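Local coordinates for protein rhamnogalacturonan endolyase YesW (Bacillus subtilis, PDB 2ZUX) that cleaves the rhamnogalacturonan backbone of plant cell-wall pectin by endo-type elimination, releasing oligosaccharides and requiring calcium or manganese for activity, at residues 229-234 against 280-285; 241-246 against 302-307. One frame throughout, in Å; residues are numbered along the deposited sequence.

Interaction 1: 229-234 against 280-285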
ATOM      1  N   GLU A 229      -6.796  -8.184 -24.226  1.00 11.25           N
ATOM      2  CA  GLU A 229      -6.267  -7.708 -22.958  1.00 10.78           C
ATOM      3  C   GLU A 229      -5.899  -8.928 -22.141  1.00 10.57           C
ATOM      4  O   GLU A 229      -6.646  -9.907 -22.136  1.00 10.85           O
ATOM      5  CB  GLU A 229      -7.308  -6.887 -22.201  1.00 11.11           C
ATOM      6  CG  GLU A 229      -7.762  -5.642 -22.936  1.00 11.59           C
ATOM      7  CD  GLU A 229      -8.831  -4.887 -22.173  1.00 12.35           C
ATOM      8  OE1 GLU A 229      -9.912  -5.464 -21.977  1.00 13.38           O
ATOM      9  OE2 GLU A 229      -8.577  -3.729 -21.776  1.00 13.43           O
ATOM     10  N   TYR A 230      -4.767  -8.870 -21.446  1.00 10.45           N
ATOM     11  CA  TYR A 230      -4.279 -10.038 -20.719  1.00 10.55           C
ATOM     12  C   TYR A 230      -4.051  -9.753 -19.242  1.00 10.43           C
ATOM     13  O   TYR A 230      -3.907  -8.600 -18.826  1.00 10.77           O
ATOM     14  CB  TYR A 230      -2.974 -10.565 -21.335  1.00 10.95           C
ATOM     15  CG  TYR A 230      -2.996 -10.764 -22.830  1.00 10.93           C
ATOM     16  CD1 TYR A 230      -3.998 -11.514 -23.442  1.00 12.12           C
ATOM     17  CD2 TYR A 230      -1.995 -10.220 -23.627  1.00 11.90           C
ATOM     18  CE1 TYR A 230      -4.019 -11.695 -24.825  1.00 11.97           C
ATOM     19  CE2 TYR A 230      -1.996 -10.395 -25.011  1.00 12.20           C
ATOM     20  CZ  TYR A 230      -3.017 -11.132 -25.601  1.00 11.69           C
ATOM     21  OH  TYR A 230      -3.027 -11.331 -26.959  1.00 12.62           O
ATOM     22  N   LEU A 231      -4.018 -10.833 -18.469  1.00 10.73           N
ATOM     23  CA  LEU A 231      -3.584 -10.811 -17.076  1.00 10.83           C
ATOM     24  C   LEU A 231      -2.374 -11.726 -16.988  1.00 10.56           C
ATOM     25  O   LEU A 231      -2.462 -12.889 -17.389  1.00 11.00           O
ATOM     26  CB  LEU A 231      -4.698 -11.322 -16.161  1.00 11.13           C
ATOM     27  CG  LEU A 231      -4.363 -11.380 -14.667  1.00 11.13           C
ATOM     28  CD1 LEU A 231      -4.016  -9.988 -14.111  1.00 12.38           C
ATOM     29  CD2 LEU A 231      -5.515 -11.993 -13.894  1.00 12.66           C
ATOM     30  N   THR A 232      -1.251 -11.202 -16.491  1.00 10.16           N
ATOM     31  CA  THR A 232      -0.021 -11.989 -16.378  1.00 10.37           C
ATOM     32  C   THR A 232       0.470 -12.042 -14.944  1.00 10.31           C
ATOM     33  O   THR A 232       0.439 -11.041 -14.217  1.00 10.74           O
ATOM     34  CB  THR A 232       1.097 -11.413 -17.275  1.00 10.63           C
ATOM     35  OG1 THR A 232       0.642 -11.392 -18.636  1.00 10.55           O
ATOM     36  CG2 THR A 232       2.358 -12.267 -17.203  1.00 11.17           C
ATOM     37  N   VAL A 233       0.920 -13.231 -14.553  1.00 10.53           N
ATOM     38  CA  VAL A 233       1.689 -13.408 -13.330  1.00 11.12           C
ATOM     39  C   VAL A 233       3.146 -13.589 -13.752  1.00 10.89           C
ATOM     40  O   VAL A 233       3.462 -14.482 -14.553  1.00 11.33           O
ATOM     41  CB  VAL A 233       1.216 -14.631 -12.519  1.00 11.38           C
ATOM     42  CG1 VAL A 233       2.029 -14.786 -11.240  1.00 12.49           C
ATOM     43  CG2 VAL A 233      -0.268 -14.528 -12.196  1.00 12.17           C
ATOM     44  N   PHE A 234       4.024 -12.733 -13.229  1.00 10.95           N
ATOM     45  CA  PHE A 234       5.453 -12.760 -13.516  1.00 11.13           C
ATOM     46  C   PHE A 234       6.206 -13.294 -12.305  1.00 11.23           C
ATOM     47  O   PHE A 234       5.857 -12.993 -11.156  1.00 11.70           O
ATOM     48  CB  PHE A 234       5.982 -11.349 -13.799  1.00 10.88           C
ATOM     49  CG  PHE A 234       5.393 -10.675 -15.019  1.00 10.50           C
ATOM     50  CD1 PHE A 234       5.960 -10.861 -16.277  1.00 10.85           C
ATOM     51  CD2 PHE A 234       4.312  -9.808 -14.894  1.00 11.40           C
ATOM     52  CE1 PHE A 234       5.451 -10.209 -17.396  1.00 10.75           C
ATOM     53  CE2 PHE A 234       3.793  -9.158 -16.007  1.00 11.17           C
ATOM     54  CZ  PHE A 234       4.360  -9.357 -17.263  1.00 11.45           C
ATOM     55  N   PRO A 280      -3.776 -16.252  -0.027  1.00 11.04           N
ATOM     56  CA  PRO A 280      -4.124 -15.073  -0.824  1.00 11.07           C
ATOM     57  C   PRO A 280      -4.785 -15.403  -2.154  1.00 11.28           C
ATOM     58  O   PRO A 280      -4.471 -16.430  -2.773  1.00 11.51           O
ATOM     59  CB  PRO A 280      -2.769 -14.412  -1.072  1.00 11.23           C
ATOM     60  CG  PRO A 280      -1.788 -15.554  -1.038  1.00 11.02           C
ATOM     61  CD  PRO A 280      -2.317 -16.456   0.044  1.00 11.43           C
ATOM     62  N   SER A 281      -5.672 -14.503  -2.575  1.00 11.05           N
ATOM     63  CA  SER A 281      -6.239 -14.473  -3.917  1.00 10.81           C
ATOM     64  C   SER A 281      -5.994 -13.093  -4.510  1.00 10.90           C
ATOM     65  O   SER A 281      -5.716 -12.135  -3.781  1.00 10.72           O
ATOM     66  CB  SER A 281      -7.745 -14.736  -3.892  1.00 10.87           C
ATOM     67  OG  SER A 281      -8.052 -16.014  -3.343  1.00 11.37           O
ATOM     68  N   LEU A 282      -6.112 -13.006  -5.828  1.00 10.62           N
ATOM     69  CA  LEU A 282      -5.875 -11.774  -6.569  1.00 10.69           C
ATOM     70  C   LEU A 282      -7.207 -11.195  -7.028  1.00 10.45           C
ATOM     71  O   LEU A 282      -8.020 -11.911  -7.607  1.00 10.96           O
ATOM     72  CB  LEU A 282      -5.018 -12.108  -7.791  1.00 10.97           C
ATOM     73  CG  LEU A 282      -4.737 -10.996  -8.797  1.00 10.93           C
ATOM     74  CD1 LEU A 282      -3.813  -9.968  -8.157  1.00 11.65           C
ATOM     75  CD2 LEU A 282      -4.118 -11.594 -10.055  1.00 12.14           C
ATOM     76  N   ILE A 283      -7.423  -9.903  -6.784  1.00 10.33           N
ATOM     77  CA  ILE A 283      -8.639  -9.217  -7.218  1.00 10.88           C
ATOM     78  C   ILE A 283      -8.284  -8.215  -8.314  1.00 10.40           C
ATOM     79  O   ILE A 283      -7.380  -7.403  -8.132  1.00 11.01           O
ATOM     80  CB  ILE A 283      -9.290  -8.436  -6.052  1.00 11.37           C
ATOM     81  CG1 ILE A 283      -9.414  -9.325  -4.801  1.00 12.27           C
ATOM     82  CG2 ILE A 283     -10.627  -7.813  -6.491  1.00 12.45           C
ATOM     83  CD1 ILE A 283     -10.303 -10.551  -4.974  1.00 12.95           C
ATOM     84  N   MET A 284      -8.978  -8.285  -9.451  1.00 10.14           N
ATOM     85  CA  MET A 284      -8.872  -7.272 -10.505  1.00 10.20           C
ATOM     86  C   MET A 284     -10.252  -6.660 -10.675  1.00  9.40           C
ATOM     87  O   MET A 284     -11.247  -7.390 -10.802  1.00 10.32           O
ATOM     88  CB  MET A 284      -8.434  -7.892 -11.836  1.00 10.88           C
ATOM     89  CG  MET A 284      -7.001  -8.382 -11.860  1.00 12.73           C
ATOM     90  SD  MET A 284      -5.806  -6.994 -11.959  1.00 21.13           S
ATOM     91  CE  MET A 284      -4.600  -7.639 -10.828  1.00 18.97           C
ATOM     92  N   THR A 285     -10.320  -5.330 -10.678  1.00  9.31           N
ATOM     93  CA  THR A 285     -11.592  -4.640 -10.861  1.00  9.03           C
ATOM     94  C   THR A 285     -11.559  -3.688 -12.047  1.00  9.24           C
ATOM     95  O   THR A 285     -10.485  -3.250 -12.502  1.00  9.41           O
ATOM     96  CB  THR A 285     -12.036  -3.866  -9.598  1.00  9.43           C
ATOM     97  OG1 THR A 285     -11.334  -2.622  -9.516  1.00  9.53           O
ATOM     98  CG2 THR A 285     -11.734  -4.658  -8.345  1.00 10.03           C
TER
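Leu231 spreads its two methyl branches over Leu282 and Met284, two residues that face it from the same side of the partner strand. The branches divide the work: CD2 meets Leu282 CD2 at 4.1 Å, the two leucines reaching toward each other tip to tip, while CD1 lies against the thioether arm of Met284. With CG of Leu231 held trans to its main-chain nitrogen (chi1 179°), the isobutyl group extends into the gap and its fork falls between the two partners. Met284 answers by folding. Bends at chi2 (-74°) and chi3 curl its chain around the Leu231 methyl, and CG, SD and CE of Met284 each lie 4.1 Å from CD1 of Leu231, an oblique crossing without a single dominant touching point.

The strands belong to different sheets, 230-235 being the third strand of one propeller blade and 281-286 the second of the next, so the contact is the face-to-face packing that joins successive blades of a beta-propeller. Their nearest CA atoms, Leu231 and Met284, stand 9.1 Å apart, a spacing filled by side chains rather than bridged by backbone bonds. All three residues are buried. Tyr297 lies against Leu231 and Ala195 against Leu282, so the apolar layer continues into the neighbouring strands of both blades. Toward the start of the first strand its character changes: Glu229 forms a salt bridge through OE1 with Arg286 of the second blade, while its OE2 pairs with Lys197 and Arg251.

Interaction 2: 241-246 against 302-307; sequences ELVTAN and GKLSKL
Segments 241-246 and 302-307 run in much the same direction, come nearest at Val243 and Leu304, whose CA atoms are 7.0 Å apart, and part toward both ends, more widely toward Asn246 and Leu307. Leu304 carries the contact from its side. Its CB sits against both methyls of Val243, 4.0 Å from CG1 and 4.1 Å from CG2, and the two side chains pass each other at a slant. Because CG of Leu304 swings trans to the main-chain nitrogen (chi1 -173°), the branch continues along the facing strand as far as Ala245, whose CB is 3.8 Å from Leu304 CD2. A classic beta bulge, in which Leu242 and Val243 both face Val233, lies just where the contact begins. On the other side of strand 241-246, Thr244 OG1 donates a 2.6 Å hydrogen bond to Glu241 OE2, using the anti lone pair of that carboxylate oxygen. Farther along, beyond the apolar contact, Lys306 forms a salt bridge with Glu248. Partly exposed and formed by the fourth strands of two sheets, this is the outer-rim packing between consecutive blades of a beta-propeller.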
ATOM      1  N   GLU A 241       7.586 -14.166 -17.534  1.00 11.96           N
ATOM      2  CA  GLU A 241       6.180 -14.545 -17.629  1.00 12.70           C
ATOM      3  C   GLU A 241       5.994 -15.978 -17.118  1.00 13.14           C
ATOM      4  O   GLU A 241       6.668 -16.902 -17.594  1.00 13.31           O
ATOM      5  CB  GLU A 241       5.725 -14.464 -19.088  1.00 12.96           C
ATOM      6  CG  GLU A 241       4.291 -14.933 -19.338  1.00 14.11           C
ATOM      7  CD  GLU A 241       4.006 -15.173 -20.802  1.00 15.96           C
ATOM      8  OE1 GLU A 241       4.906 -15.660 -21.521  1.00 18.15           O
ATOM      9  OE2 GLU A 241       2.877 -14.893 -21.245  1.00 16.67           O
ATOM     10  N   LEU A 242       5.102 -16.168 -16.150  1.00 13.25           N
ATOM     11  CA  LEU A 242       4.754 -17.514 -15.684  1.00 13.51           C
ATOM     12  C   LEU A 242       3.484 -18.028 -16.350  1.00 13.73           C
ATOM     13  O   LEU A 242       3.452 -19.142 -16.872  1.00 15.19           O
ATOM     14  CB  LEU A 242       4.606 -17.558 -14.160  1.00 13.59           C
ATOM     15  CG  LEU A 242       5.889 -17.354 -13.351  1.00 13.78           C
ATOM     16  CD1 LEU A 242       5.578 -17.239 -11.863  1.00 14.91           C
ATOM     17  CD2 LEU A 242       6.895 -18.492 -13.608  1.00 15.34           C
ATOM     18  N   VAL A 243       2.441 -17.204 -16.337  1.00 13.27           N
ATOM     19  CA  VAL A 243       1.166 -17.536 -16.974  1.00 13.79           C
ATOM     20  C   VAL A 243       0.492 -16.246 -17.415  1.00 13.42           C
ATOM     21  O   VAL A 243       0.553 -15.231 -16.705  1.00 12.99           O
ATOM     22  CB  VAL A 243       0.229 -18.342 -16.028  1.00 13.96           C
ATOM     23  CG1 VAL A 243      -0.049 -17.575 -14.743  1.00 14.83           C
ATOM     24  CG2 VAL A 243      -1.075 -18.712 -16.722  1.00 15.65           C
ATOM     25  N   THR A 244      -0.132 -16.294 -18.585  1.00 12.94           N
ATOM     26  CA  THR A 244      -0.933 -15.196 -19.112  1.00 12.97           C
ATOM     27  C   THR A 244      -2.284 -15.736 -19.553  1.00 13.46           C
ATOM     28  O   THR A 244      -2.355 -16.752 -20.247  1.00 14.45           O
ATOM     29  CB  THR A 244      -0.220 -14.511 -20.281  1.00 12.86           C
ATOM     30  OG1 THR A 244       0.965 -13.886 -19.789  1.00 12.42           O
ATOM     31  CG2 THR A 244      -1.088 -13.448 -20.923  1.00 13.26           C
ATOM     32  N   ALA A 245      -3.351 -15.065 -19.121  1.00 13.10           N
ATOM     33  CA  ALA A 245      -4.722 -15.416 -19.509  1.00 13.22           C
ATOM     34  C   ALA A 245      -5.388 -14.173 -20.084  1.00 12.93           C
ATOM     35  O   ALA A 245      -4.854 -13.079 -19.945  1.00 12.71           O
ATOM     36  CB  ALA A 245      -5.492 -15.925 -18.308  1.00 14.04           C
ATOM     37  N   ASN A 246      -6.532 -14.333 -20.741  1.00 12.98           N
ATOM     38  CA  ASN A 246      -7.332 -13.172 -21.120  1.00 12.97           C
ATOM     39  C   ASN A 246      -7.773 -12.441 -19.857  1.00 12.71           C
ATOM     40  O   ASN A 246      -8.146 -13.072 -18.863  1.00 13.55           O
ATOM     41  CB  ASN A 246      -8.536 -13.581 -21.968  1.00 13.02           C
ATOM     42  CG  ASN A 246      -8.149 -13.977 -23.390  1.00 14.75           C
ATOM     43  OD1 ASN A 246      -8.567 -15.024 -23.891  1.00 18.77           O
ATOM     44  ND2 ASN A 246      -7.368 -13.137 -24.046  1.00 13.32           N
ATOM     45  N   GLY A 302       1.018 -23.685 -10.002  1.00 20.88           N
ATOM     46  CA  GLY A 302       1.408 -23.290 -11.348  1.00 21.07           C
ATOM     47  C   GLY A 302       0.284 -22.859 -12.271  1.00 21.24           C
ATOM     48  O   GLY A 302       0.520 -22.617 -13.455  1.00 21.69           O
ATOM     49  N   LYS A 303      -0.938 -22.746 -11.747  1.00 20.86           N
ATOM     50  CA  LYS A 303      -2.072 -22.363 -12.590  1.00 20.74           C
ATOM     51  C   LYS A 303      -2.827 -21.129 -12.099  1.00 19.55           C
ATOM     52  O   LYS A 303      -2.973 -20.906 -10.896  1.00 18.50           O
ATOM     53  CB  LYS A 303      -3.040 -23.535 -12.816  1.00 21.45           C
ATOM     54  CG  LYS A 303      -4.046 -23.773 -11.704  1.00 24.30           C
ATOM     55  CD  LYS A 303      -5.336 -24.422 -12.216  1.00 26.94           C
ATOM     56  CE  LYS A 303      -5.240 -25.942 -12.254  1.00 28.36           C
ATOM     57  NZ  LYS A 303      -6.563 -26.566 -12.562  1.00 29.90           N
ATOM     58  N   LEU A 304      -3.288 -20.331 -13.054  1.00 18.73           N
ATOM     59  CA  LEU A 304      -4.171 -19.212 -12.784  1.00 18.42           C
ATOM     60  C   LEU A 304      -5.608 -19.690 -12.969  1.00 18.24           C
ATOM     61  O   LEU A 304      -5.951 -20.246 -14.017  1.00 18.90           O
ATOM     62  CB  LEU A 304      -3.848 -18.062 -13.735  1.00 18.85           C
ATOM     63  CG  LEU A 304      -4.522 -16.700 -13.574  1.00 19.01           C
ATOM     64  CD1 LEU A 304      -4.152 -16.034 -12.252  1.00 18.00           C
ATOM     65  CD2 LEU A 304      -4.125 -15.813 -14.741  1.00 19.14           C
ATOM     66  N   SER A 305      -6.436 -19.495 -11.947  1.00 17.25           N
ATOM     67  CA  SER A 305      -7.839 -19.892 -12.011  1.00 16.98           C
ATOM     68  C   SER A 305      -8.758 -18.749 -11.599  1.00 16.25           C
ATOM     69  O   SER A 305      -8.428 -17.973 -10.699  1.00 15.58           O
ATOM     70  CB  SER A 305      -8.094 -21.116 -11.125  1.00 16.78           C
ATOM     71  OG  SER A 305      -7.748 -20.863  -9.776  1.00 19.52           O
ATOM     72  N   LYS A 306      -9.897 -18.638 -12.272  1.00 15.65           N
ATOM     73  CA  LYS A 306     -10.899 -17.633 -11.929  1.00 15.89           C
ATOM     74  C   LYS A 306     -11.864 -18.193 -10.885  1.00 15.73           C
ATOM     75  O   LYS A 306     -12.357 -19.316 -11.029  1.00 16.94           O
ATOM     76  CB  LYS A 306     -11.647 -17.178 -13.178  1.00 16.38           C
ATOM     77  CG  LYS A 306     -12.687 -16.105 -12.909  1.00 17.46           C
ATOM     78  CD  LYS A 306     -13.284 -15.559 -14.193  1.00 20.28           C
ATOM     79  CE  LYS A 306     -14.269 -16.536 -14.819  1.00 22.51           C
ATOM     80  NZ  LYS A 306     -15.062 -15.886 -15.892  1.00 24.72           N
ATOM     81  N   LEU A 307     -12.138 -17.413  -9.841  1.00 15.12           N
ATOM     82  CA  LEU A 307     -12.950 -17.869  -8.713  1.00 14.82           C
ATOM     83  C   LEU A 307     -14.384 -17.367  -8.771  1.00 14.61           C
ATOM     84  O   LEU A 307     -15.324 -18.121  -8.510  1.00 15.36           O
ATOM     85  CB  LEU A 307     -12.325 -17.424  -7.391  1.00 14.93           C
ATOM     86  CG  LEU A 307     -10.867 -17.809  -7.136  1.00 15.20           C
ATOM     87  CD1 LEU A 307     -10.433 -17.220  -5.813  1.00 15.60           C
ATOM     88  CD2 LEU A 307     -10.657 -19.328  -7.156  1.00 17.69           C
TER

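Both interactions join the same two blades, at successive depths of one interface: interaction 1 is buried, interaction 2 lies nearer the surface, and their centres are 8 Å apart. Strands 230-235 and 241-246 are neighbours in one sheet, paired here by Leu231 N and Ala245 O at 2.8 Å. The apolar layers also meet directly, Leu231 CD2 approaching Leu304 CD2 to 4.2 Å, and Val233 CG2 lying 4.2 Å from Leu304 CD1. A calcium site that includes Asp185, Asp187, Asp189 and Glu193 belongs to the first blade; the side chain of Glu193 is about 9 Å from that of Leu282 and about 8 Å from that of Val243, so neither contact forms part of it.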